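Probable fumarate reductase Ifc3 (Shewanella frigidimarina, PDB 1QO8) reduces fumarate to succinate, essentially in one direction, using one FAD and four covalently bound heme c groups in each subunit of a homodimer. Local coordinates at residues N168-K173 against D182-F187; T329-I334 against G497-M502; F416-Y421 against Q486-A491. All coordinates share one frame; numbering follows the deposited sequence.

Contact 1. Residues N168-K173 against D182-F187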
loop_
_atom_site.group_PDB
_atom_site.type_symbol
_atom_site.label_atom_id
_atom_site.label_comp_id
_atom_site.label_asym_id
_atom_site.label_seq_id
_atom_site.Cartn_x
_atom_site.Cartn_y
_atom_site.Cartn_z
ATOM N N ASN A 168 24.535 7.714 12.149
ATOM C CA ASN A 168 24.103 8.316 13.395
ATOM C C ASN A 168 24.314 7.389 14.571
ATOM O O ASN A 168 24.125 6.174 14.517
ATOM C CB ASN A 168 22.600 8.744 13.291
ATOM C CG ASN A 168 22.427 9.910 12.359
ATOM O OD1 ASN A 168 23.389 10.652 12.078
ATOM N ND2 ASN A 168 21.265 10.184 11.776
ATOM N N ALA A 169 24.897 7.928 15.637
ATOM C CA ALA A 169 24.977 7.173 16.911
ATOM C C ALA A 169 25.033 8.184 18.062
ATOM O O ALA A 169 25.395 9.354 17.906
ATOM C CB ALA A 169 26.171 6.257 16.945
ATOM N N VAL A 170 24.640 7.769 19.240
ATOM C CA VAL A 170 24.603 8.613 20.414
ATOM C C VAL A 170 25.502 7.946 21.467
ATOM O O VAL A 170 25.315 6.757 21.647
ATOM C CB VAL A 170 23.202 8.777 21.018
ATOM C CG1 VAL A 170 22.401 7.510 21.235
ATOM C CG2 VAL A 170 23.365 9.420 22.421
ATOM N N GLY A 171 26.347 8.709 22.143
ATOM C CA GLY A 171 27.194 8.137 23.187
ATOM C C GLY A 171 28.495 7.584 22.651
ATOM O O GLY A 171 29.017 6.624 23.219
ATOM N N THR A 172 29.058 8.108 21.578
ATOM C CA THR A 172 30.304 7.465 21.097
ATOM C C THR A 172 31.516 8.190 21.644
ATOM O O THR A 172 31.548 9.336 22.104
ATOM C CB THR A 172 30.382 7.419 19.561
ATOM O OG1 THR A 172 30.455 8.769 19.105
ATOM C CG2 THR A 172 29.175 6.703 18.966
ATOM N N LYS A 173 32.646 7.509 21.515
ATOM C CA LYS A 173 33.911 8.176 21.868
ATOM C C LYS A 173 34.179 9.291 20.871
ATOM O O LYS A 173 34.865 10.253 21.267
ATOM C CB LYS A 173 34.978 7.108 21.960
ATOM C CG LYS A 173 35.386 6.510 20.640
ATOM C CD LYS A 173 36.572 5.586 20.831
ATOM C CE LYS A 173 37.078 4.944 19.568
ATOM N NZ LYS A 173 37.983 5.799 18.766
ATOM N N ASP A 182 25.232 14.571 24.027
ATOM C CA ASP A 182 24.079 14.048 23.307
ATOM C C ASP A 182 23.407 13.078 24.263
ATOM O O ASP A 182 24.008 12.740 25.279
ATOM C CB ASP A 182 24.524 13.365 22.029
ATOM C CG ASP A 182 23.457 12.938 21.037
ATOM O OD1 ASP A 182 22.294 13.396 21.190
ATOM O OD2 ASP A 182 23.828 12.183 20.085
ATOM N N LYS A 183 22.146 12.744 24.066
ATOM C CA LYS A 183 21.417 11.851 24.956
ATOM C C LYS A 183 20.546 10.960 24.064
ATOM O O LYS A 183 20.064 11.421 23.022
ATOM C CB LYS A 183 20.455 12.519 25.944
ATOM C CG LYS A 183 21.084 13.564 26.838
ATOM C CD LYS A 183 20.098 14.284 27.744
ATOM C CE LYS A 183 20.764 15.499 28.389
ATOM N NZ LYS A 183 21.348 15.118 29.716
ATOM N N VAL A 184 20.377 9.747 24.504
ATOM C CA VAL A 184 19.552 8.786 23.798
ATOM C C VAL A 184 18.164 9.352 23.510
ATOM O O VAL A 184 17.647 9.165 22.399
ATOM C CB VAL A 184 19.459 7.495 24.601
ATOM C CG1 VAL A 184 18.351 6.589 24.072
ATOM C CG2 VAL A 184 20.756 6.728 24.539
ATOM N N GLU A 185 17.575 10.098 24.443
ATOM C CA GLU A 185 16.242 10.636 24.288
ATOM C C GLU A 185 16.282 11.689 23.204
ATOM O O GLU A 185 15.277 11.836 22.535
ATOM C CB GLU A 185 15.629 11.209 25.583
ATOM C CG GLU A 185 16.654 11.671 26.619
ATOM C CD GLU A 185 17.382 10.498 27.263
ATOM O OE1 GLU A 185 16.756 9.650 27.931
ATOM O OE2 GLU A 185 18.608 10.387 27.082
ATOM N N TRP A 186 17.374 12.435 23.050
ATOM C CA TRP A 186 17.462 13.404 21.967
ATOM C C TRP A 186 17.461 12.726 20.601
ATOM O O TRP A 186 16.788 13.160 19.656
ATOM C CB TRP A 186 18.701 14.257 22.209
ATOM C CG TRP A 186 18.558 15.155 23.423
ATOM C CD1 TRP A 186 17.478 15.329 24.238
ATOM C CD2 TRP A 186 19.557 16.057 23.918
ATOM N NE1 TRP A 186 17.731 16.230 25.220
ATOM C CE2 TRP A 186 19.008 16.706 25.040
ATOM C CE3 TRP A 186 20.879 16.334 23.549
ATOM C CZ2 TRP A 186 19.744 17.642 25.795
ATOM C CZ3 TRP A 186 21.594 17.265 24.288
ATOM C CH2 TRP A 186 21.024 17.905 25.401
ATOM N N PHE A 187 18.269 11.680 20.496
ATOM C CA PHE A 187 18.284 10.843 19.267
ATOM C C PHE A 187 16.868 10.339 18.969
ATOM O O PHE A 187 16.351 10.382 17.850
ATOM C CB PHE A 187 19.256 9.663 19.483
ATOM C CG PHE A 187 19.510 8.776 18.293
ATOM C CD1 PHE A 187 18.491 8.096 17.652
ATOM C CD2 PHE A 187 20.779 8.638 17.768
ATOM C CE1 PHE A 187 18.721 7.291 16.541
ATOM C CE2 PHE A 187 21.029 7.837 16.654
ATOM C CZ PHE A 187 19.997 7.173 16.015
#
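The Phe187 ring meets the backbone of Asn168 and Ala169 with its rim: Ala169 N lies near the ring plane, 4.0 Å from Phe187 CE2, and Asn168 C also sits in plane at the edge. Asn168 CB, 3.8 Å from the same CE2, and Val170 CG1 come to the ring obliquely. The contact belongs to the FAD-binding domain, where the loop leaving strand 167-168 packs against the start of helix 184-194. Val170 makes the largest contribution. With CG1 between the backbone N and the carbonyl carbon (chi1 49°), one methyl is directed at Phe187 and Val184, while CG2 reaches Lys183 C at 3.6 Å, at the beginning of the helix. The side chains of Asp182 and Val170 cross at about a right angle, and Asp182 OD2 lies 3.6 Å from Val170 CB. Its charge is paired outside the two segments by a salt bridge from OD1 to Arg238; OD2 takes a hydrogen bond from Gln175 and OD1 a weak one from Lys183 N. Likewise the Asn168 amide turns to Gly541, Thr239 and Asn543. Ala208 of helix 201-220 touches both Phe187 and Val184. The two valines meet methyl to methyl, Val170 CG1 lying 3.8 Å from Val184 CG2.

Contact 2. Residues T329-I334 against G497-M502. With FAD (flavin-adenine dinucleotide), chain G.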
loop_
_atom_site.group_PDB
_atom_site.type_symbol
_atom_site.label_atom_id
_atom_site.label_comp_id
_atom_site.label_asym_id
_atom_site.label_seq_id
_atom_site.Cartn_x
_atom_site.Cartn_y
_atom_site.Cartn_z
ATOM N N THR A 329 13.446 10.409 -11.388
ATOM C CA THR A 329 14.518 9.472 -11.504
ATOM C C THR A 329 14.746 8.744 -10.158
ATOM O O THR A 329 13.829 8.685 -9.357
ATOM C CB THR A 329 15.916 10.153 -11.690
ATOM O OG1 THR A 329 15.917 11.550 -11.801
ATOM C CG2 THR A 329 16.685 9.308 -12.616
ATOM N N SER A 330 16.010 8.387 -9.826
ATOM C CA SER A 330 16.203 7.812 -8.490
ATOM C C SER A 330 17.687 7.974 -8.302
ATOM O O SER A 330 18.371 7.926 -9.338
ATOM C CB SER A 330 15.886 6.242 -8.508
ATOM O OG SER A 330 16.379 5.836 -7.158
ATOM N N SER A 331 18.219 8.050 -7.125
ATOM C CA SER A 331 19.639 8.034 -6.963
ATOM C C SER A 331 20.142 6.593 -6.713
ATOM O O SER A 331 21.247 6.495 -6.261
ATOM C CB SER A 331 19.797 8.832 -5.658
ATOM O OG SER A 331 18.990 8.010 -4.801
ATOM N N ASN A 332 19.268 5.582 -6.647
ATOM C CA ASN A 332 19.596 4.264 -6.150
ATOM C C ASN A 332 20.495 3.441 -7.056
ATOM O O ASN A 332 20.416 3.556 -8.264
ATOM C CB ASN A 332 18.311 3.397 -5.991
ATOM C CG ASN A 332 17.512 3.916 -4.785
ATOM O OD1 ASN A 332 16.862 3.104 -4.152
ATOM N ND2 ASN A 332 17.721 5.189 -4.403
ATOM N N ASN A 333 21.133 2.424 -6.463
ATOM C CA ASN A 333 21.628 1.344 -7.364
ATOM C C ASN A 333 20.447 0.600 -7.981
ATOM O O ASN A 333 19.314 0.536 -7.417
ATOM C CB ASN A 333 22.435 0.431 -6.447
ATOM C CG ASN A 333 23.293 -0.580 -7.186
ATOM O OD1 ASN A 333 23.085 -0.748 -8.420
ATOM N ND2 ASN A 333 24.267 -1.041 -6.426
ATOM N N ILE A 334 20.603 -0.014 -9.154
ATOM C CA ILE A 334 19.622 -0.750 -9.887
ATOM C C ILE A 334 19.214 -2.083 -9.201
ATOM O O ILE A 334 18.147 -2.593 -9.513
ATOM C CB ILE A 334 20.094 -1.089 -11.325
ATOM C CG1 ILE A 334 21.372 -1.940 -11.224
ATOM C CG2 ILE A 334 20.330 0.249 -12.078
ATOM C CD1 ILE A 334 21.807 -2.511 -12.559
ATOM N N GLY A 497 14.431 12.757 -7.532
ATOM C CA GLY A 497 14.704 11.334 -7.666
ATOM C C GLY A 497 14.137 10.612 -6.414
ATOM O O GLY A 497 14.350 11.089 -5.305
ATOM N N ILE A 498 13.586 9.432 -6.693
ATOM C CA ILE A 498 13.329 8.504 -5.583
ATOM C C ILE A 498 14.636 8.184 -4.932
ATOM O O ILE A 498 15.669 7.879 -5.547
ATOM C CB ILE A 498 12.536 7.242 -6.100
ATOM C CG1 ILE A 498 11.147 7.892 -6.469
ATOM C CG2 ILE A 498 12.283 6.315 -4.930
ATOM C CD1 ILE A 498 10.470 7.149 -7.571
ATOM N N HIS A 499 14.709 8.173 -3.638
ATOM C CA HIS A 499 15.887 8.020 -2.862
ATOM C C HIS A 499 15.706 6.992 -1.795
ATOM O O HIS A 499 16.727 6.319 -1.596
ATOM C CB HIS A 499 16.160 9.450 -2.189
ATOM C CG HIS A 499 17.446 9.402 -1.425
ATOM N ND1 HIS A 499 18.622 9.334 -2.155
ATOM C CD2 HIS A 499 17.790 9.429 -0.131
ATOM C CE1 HIS A 499 19.676 9.293 -1.305
ATOM N NE2 HIS A 499 19.180 9.290 -0.091
ATOM N N HIS A 500 14.584 6.832 -1.104
ATOM C CA HIS A 500 14.687 5.858 0.008
ATOM C C HIS A 500 13.223 5.436 0.167
ATOM O O HIS A 500 12.339 6.294 0.136
ATOM C CB HIS A 500 15.208 6.441 1.287
ATOM C CG HIS A 500 15.317 5.455 2.437
ATOM N ND1 HIS A 500 16.403 4.706 2.659
ATOM C CD2 HIS A 500 14.362 5.122 3.407
ATOM C CE1 HIS A 500 16.241 3.954 3.777
ATOM N NE2 HIS A 500 15.007 4.140 4.202
ATOM N N THR A 501 12.927 4.147 0.360
ATOM C CA THR A 501 11.562 3.788 0.716
ATOM C C THR A 501 11.444 3.393 2.163
ATOM O O THR A 501 11.833 2.284 2.508
ATOM C CB THR A 501 11.083 2.617 -0.201
ATOM O OG1 THR A 501 11.988 1.512 -0.103
ATOM C CG2 THR A 501 11.174 3.090 -1.623
ATOM N N MET A 502 10.972 4.280 3.032
ATOM C CA MET A 502 10.815 4.045 4.429
ATOM C C MET A 502 9.841 2.886 4.681
ATOM O O MET A 502 10.034 2.262 5.742
ATOM C CB MET A 502 10.106 5.222 5.212
ATOM C CG MET A 502 10.954 6.521 5.367
ATOM S SD MET A 502 11.362 7.500 3.915
ATOM C CE MET A 502 9.798 8.192 3.379
HETATM P PA FAD G . 21.052 -2.380 0.231
HETATM O O1A FAD G . 22.384 -1.812 0.611
HETATM O O2A FAD G . 20.401 -1.950 -0.877
HETATM O O5B FAD G . 21.460 -3.812 -0.270
HETATM C C5B FAD G . 20.468 -4.872 -0.590
HETATM C C4B FAD G . 21.259 -6.090 -1.286
HETATM O O4B FAD G . 20.164 -7.094 -1.560
HETATM C C3B FAD G . 21.747 -5.703 -2.721
HETATM O O3B FAD G . 23.071 -5.758 -3.011
HETATM C C2B FAD G . 20.684 -6.329 -3.696
HETATM O O2B FAD G . 21.200 -6.731 -4.988
HETATM C C1B FAD G . 20.383 -7.573 -2.947
HETATM N N9A FAD G . 19.076 -8.150 -3.285
HETATM C C8A FAD G . 17.903 -7.501 -3.578
HETATM N N7A FAD G . 16.961 -8.324 -3.951
HETATM C C5A FAD G . 17.527 -9.594 -3.904
HETATM C C6A FAD G . 17.038 -10.918 -4.280
HETATM N N6A FAD G . 15.834 -11.154 -4.722
HETATM N N1A FAD G . 17.921 -11.923 -4.057
HETATM C C2A FAD G . 19.227 -11.720 -3.674
HETATM N N3A FAD G . 19.764 -10.528 -3.328
HETATM C C4A FAD G . 18.865 -9.522 -3.496
HETATM N N1 FAD G . 21.402 6.614 4.596
HETATM C C2 FAD G . 22.045 7.005 5.663
HETATM O O2 FAD G . 21.745 6.836 6.799
HETATM N N3 FAD G . 23.274 7.729 5.593
HETATM C C4 FAD G . 23.747 7.978 4.309
HETATM O O4 FAD G . 24.747 8.623 4.171
HETATM C C4X FAD G . 22.972 7.584 3.135
HETATM N N5 FAD G . 23.410 7.890 1.904
HETATM C C5X FAD G . 22.747 7.463 0.804
HETATM C C6 FAD G . 23.269 7.804 -0.452
HETATM C C7 FAD G . 22.624 7.378 -1.588
HETATM C C7M FAD G . 23.117 7.697 -2.963
HETATM C C8 FAD G . 21.449 6.555 -1.444
HETATM C C8M FAD G . 20.779 6.025 -2.675
HETATM C C9 FAD G . 20.955 6.194 -0.217
HETATM C C9A FAD G . 21.573 6.624 0.933
HETATM N N10 FAD G . 21.141 6.348 2.246
HETATM C C10 FAD G . 21.791 6.797 3.330
HETATM C "C1'" FAD G . 20.189 5.218 2.488
HETATM C "C2'" FAD G . 20.977 3.962 2.991
HETATM O "O2'" FAD G . 22.170 4.014 2.138
HETATM C "C3'" FAD G . 20.184 2.742 2.460
HETATM O "O3'" FAD G . 18.849 2.739 2.982
HETATM C "C4'" FAD G . 20.727 1.491 3.230
HETATM O "O4'" FAD G . 22.096 1.356 2.740
HETATM C "C5'" FAD G . 19.910 0.266 2.683
HETATM O "O5'" FAD G . 20.759 -0.956 3.160
HETATM P P FAD G . 20.277 -2.408 2.982
HETATM O O1P FAD G . 21.364 -3.244 3.617
HETATM O O2P FAD G . 18.982 -2.393 3.497
HETATM O O3P FAD G . 20.120 -2.534 1.546
#
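A short parallel strand pair beside the flavin joins Thr329 and Ser330 to Gly497 and Ile498, and a classic beta bulge follows, with His499 and His500 both facing Gln358. Ile498 N gives its hydrogen to Thr329 O at 2.8 Å. Two donors then grip Ile498 O: Ser331 N approaches nearly along the C=O axis, whereas Ser330 OG, 2.7 Å from that oxygen, stands above the carbonyl plane. The same hydroxyl, set trans to its own nitrogen (chi1 170°), accepts from Asn332 N at 2.9 Å and closes an ST turn. Putting an alanine at Ser330 would probably leave Asn332 N without this acceptor, take one donor from Ile498 O and let the turn relax. Past the turn, Asn332 ND2 makes an almost straight bond to His499 O (3.2 Å, 173°), in its own amide plane but well above that of the carbonyl. Ser331 OG meets the edge of the His499 imidazole, 3.0 Å from ND1 in a hydrogen bond. The neighbouring ring atom, His499 CE1, comes obliquely to within 3.3 Å of FAD C8. With ND1 held by Ser331, the rotation of His499, a probable fumarate ligand by analogy with relatives, is likely to be fixed beside the isoalloxazine.

Contact 3. Residues F416-Y421 against Q486-A491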
loop_
_atom_site.group_PDB
_atom_site.type_symbol
_atom_site.label_atom_id
_atom_site.label_comp_id
_atom_site.label_asym_id
_atom_site.label_seq_id
_atom_site.Cartn_x
_atom_site.Cartn_y
_atom_site.Cartn_z
ATOM N N PHE A 416 25.204 28.209 -13.871
ATOM C CA PHE A 416 26.050 29.089 -13.067
ATOM C C PHE A 416 27.224 29.512 -13.947
ATOM O O PHE A 416 27.350 28.945 -15.045
ATOM C CB PHE A 416 26.484 28.571 -11.704
ATOM C CG PHE A 416 27.071 27.181 -11.834
ATOM C CD1 PHE A 416 28.396 26.999 -12.210
ATOM C CD2 PHE A 416 26.216 26.066 -11.663
ATOM C CE1 PHE A 416 28.865 25.668 -12.309
ATOM C CE2 PHE A 416 26.710 24.755 -11.754
ATOM C CZ PHE A 416 28.030 24.562 -12.100
ATOM N N ASP A 417 28.033 30.502 -13.491
ATOM C CA ASP A 417 29.130 30.893 -14.424
ATOM C C ASP A 417 30.405 30.564 -13.710
ATOM O O ASP A 417 30.323 29.941 -12.625
ATOM C CB ASP A 417 28.950 32.390 -14.753
ATOM C CG ASP A 417 29.356 33.309 -13.610
ATOM O OD1 ASP A 417 29.492 32.933 -12.408
ATOM O OD2 ASP A 417 29.555 34.526 -13.918
ATOM N N ASN A 418 31.597 30.958 -14.121
ATOM C CA ASN A 418 32.915 30.713 -13.528
ATOM C C ASN A 418 33.099 31.245 -12.167
ATOM O O ASN A 418 33.969 30.762 -11.427
ATOM C CB ASN A 418 34.058 31.264 -14.429
ATOM C CG ASN A 418 35.516 31.161 -14.052
ATOM O OD1 ASN A 418 36.556 31.119 -14.717
ATOM N ND2 ASN A 418 35.977 31.042 -12.794
ATOM N N GLN A 419 32.277 32.243 -11.687
ATOM C CA GLN A 419 32.455 32.678 -10.303
ATOM C C GLN A 419 32.043 31.579 -9.362
ATOM O O GLN A 419 32.565 31.263 -8.276
ATOM C CB GLN A 419 31.689 34.021 -9.964
ATOM C CG GLN A 419 31.681 35.041 -11.097
ATOM C CD GLN A 419 30.683 36.183 -10.856
ATOM O OE1 GLN A 419 30.730 36.939 -9.875
ATOM N NE2 GLN A 419 29.633 36.272 -11.641
ATOM N N LEU A 420 30.836 30.973 -9.665
ATOM C CA LEU A 420 30.413 29.892 -8.785
ATOM C C LEU A 420 31.431 28.745 -8.954
ATOM O O LEU A 420 31.786 28.167 -7.973
ATOM C CB LEU A 420 28.998 29.321 -9.132
ATOM C CG LEU A 420 28.368 28.504 -8.011
ATOM C CD1 LEU A 420 26.823 28.719 -8.031
ATOM C CD2 LEU A 420 28.588 26.982 -8.174
ATOM N N TYR A 421 31.796 28.413 -10.164
ATOM C CA TYR A 421 32.676 27.251 -10.412
ATOM C C TYR A 421 33.934 27.429 -9.583
ATOM O O TYR A 421 34.344 26.520 -8.865
ATOM C CB TYR A 421 33.093 27.134 -11.876
ATOM C CG TYR A 421 33.908 25.891 -12.255
ATOM C CD1 TYR A 421 33.249 24.707 -12.606
ATOM C CD2 TYR A 421 35.305 25.934 -12.333
ATOM C CE1 TYR A 421 33.987 23.616 -13.000
ATOM C CE2 TYR A 421 36.069 24.856 -12.692
ATOM C CZ TYR A 421 35.365 23.653 -13.017
ATOM O OH TYR A 421 36.045 22.540 -13.442
ATOM N N GLN A 486 30.678 35.779 -16.047
ATOM C CA GLN A 486 32.075 35.390 -16.311
ATOM C C GLN A 486 32.199 33.972 -16.858
ATOM O O GLN A 486 31.693 32.935 -16.349
ATOM C CB GLN A 486 32.823 35.506 -14.996
ATOM C CG GLN A 486 32.886 36.949 -14.439
ATOM C CD GLN A 486 33.813 36.954 -13.237
ATOM O OE1 GLN A 486 34.652 36.047 -13.166
ATOM N NE2 GLN A 486 33.679 37.887 -12.310
ATOM N N SER A 487 32.789 33.889 -18.024
ATOM C CA SER A 487 32.866 32.667 -18.802
ATOM C C SER A 487 33.882 31.636 -18.504
ATOM O O SER A 487 34.628 32.228 -17.726
ATOM C CB SER A 487 32.869 33.131 -20.259
ATOM O OG SER A 487 33.853 32.558 -21.048
ATOM N N PRO A 488 33.554 30.368 -18.238
ATOM C CA PRO A 488 32.690 29.591 -19.083
ATOM C C PRO A 488 31.333 29.612 -18.334
ATOM O O PRO A 488 31.314 29.880 -17.133
ATOM C CB PRO A 488 33.168 28.179 -19.284
ATOM C CG PRO A 488 34.500 28.102 -18.646
ATOM C CD PRO A 488 34.663 29.424 -17.974
ATOM N N TYR A 489 30.246 29.281 -18.986
ATOM C CA TYR A 489 28.957 29.083 -18.352
ATOM C C TYR A 489 28.631 27.576 -18.311
ATOM O O TYR A 489 29.065 26.867 -19.202
ATOM C CB TYR A 489 27.846 29.841 -19.078
ATOM C CG TYR A 489 28.192 31.343 -19.165
ATOM C CD1 TYR A 489 28.955 31.811 -20.205
ATOM C CD2 TYR A 489 27.797 32.204 -18.192
ATOM C CE1 TYR A 489 29.283 33.182 -20.245
ATOM C CE2 TYR A 489 28.081 33.560 -18.229
ATOM C CZ TYR A 489 28.839 34.030 -19.285
ATOM O OH TYR A 489 29.152 35.374 -19.293
ATOM N N TYR A 490 27.978 27.132 -17.238
ATOM C CA TYR A 490 27.842 25.717 -16.959
ATOM C C TYR A 490 26.383 25.321 -16.743
ATOM O O TYR A 490 25.638 26.172 -16.257
ATOM C CB TYR A 490 28.536 25.398 -15.628
ATOM C CG TYR A 490 30.042 25.536 -15.738
ATOM C CD1 TYR A 490 30.872 24.517 -16.178
ATOM C CD2 TYR A 490 30.612 26.777 -15.403
ATOM C CE1 TYR A 490 32.252 24.723 -16.271
ATOM C CE2 TYR A 490 31.970 26.994 -15.464
ATOM C CZ TYR A 490 32.771 25.947 -15.893
ATOM O OH TYR A 490 34.123 26.179 -15.958
ATOM N N ALA A 491 26.075 24.038 -17.008
ATOM C CA ALA A 491 24.768 23.515 -16.580
ATOM C C ALA A 491 24.815 22.017 -16.203
ATOM O O ALA A 491 25.532 21.240 -16.853
ATOM C CB ALA A 491 23.771 23.650 -17.712
#
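Phe416 and Tyr490 form an antiparallel hydrogen-bonded pair, with Phe416 N to Tyr490 O at 3.2 Å and Tyr490 N to Phe416 O at 2.9 Å, just before segment 416-421 turns into helix 418-423. Asp417 is the N-cap of that helix. Its CG lies between the backbone N and the carbonyl carbon (chi1 74°), which lets OD1 take the hydrogen of Gln419 N from above the carboxylate plane. The other oxygen, OD2, ties the cap to the opposing segment: Gln486 N reaches its anti side at 2.7 Å, while Gln419 NE2 uses the syn lone pair in a nearly straight bond of 2.9 Å. Thr485 N adds a further donor. Asn418 N returns the link by donating to Gln486 O at 3.0 Å. The Gln419 and Gln486 amides stack, their planes 9° apart, and Gln419 NE2 also bonds Asn483.

An aromatic cluster fills the other flank. Tyr490 CB sits over one face of the Phe416 ring, 3.3 Å from CE1. The Tyr421 and Tyr490 rings are nearly parallel (4°) but slid apart, which brings Tyr490 OH 3.6 Å above the centre of the Tyr421 ring; Tyr421 OH bonds Asp431.

The pairing lies in an outlying lobe consistent with the clamp (capping) domain of this family. Strand 489-505 runs here between strands 412-417 and 437-439, Val427 of helix 425-432 packs on Phe416 and Tyr421, and helix 442-448 touches Tyr489.

In the fold
Contact 2 is the buried one, its centre about 7 Å from that of the chain, while contacts 1 and 3 lie about 25 and 31 Å out and are only partly buried. Contacts 2 and 3 share strand 489-505 and one mixed sheet, yet their centres are 29 Å apart; along the chain, contact 3 is nested within the loop that contact 2 closes. Contact 1, complete earlier in the sequence, joins a loop to a helix start. The chemistry differs accordingly: contact 1 has no hydrogen bond between its segments and rests on apolar packing, contact 2 adds a polar side-chain network against FAD to a short parallel strand pair, and contact 3 combines antiparallel pairing, a helix cap and slid-apart, nearly parallel aromatic rings.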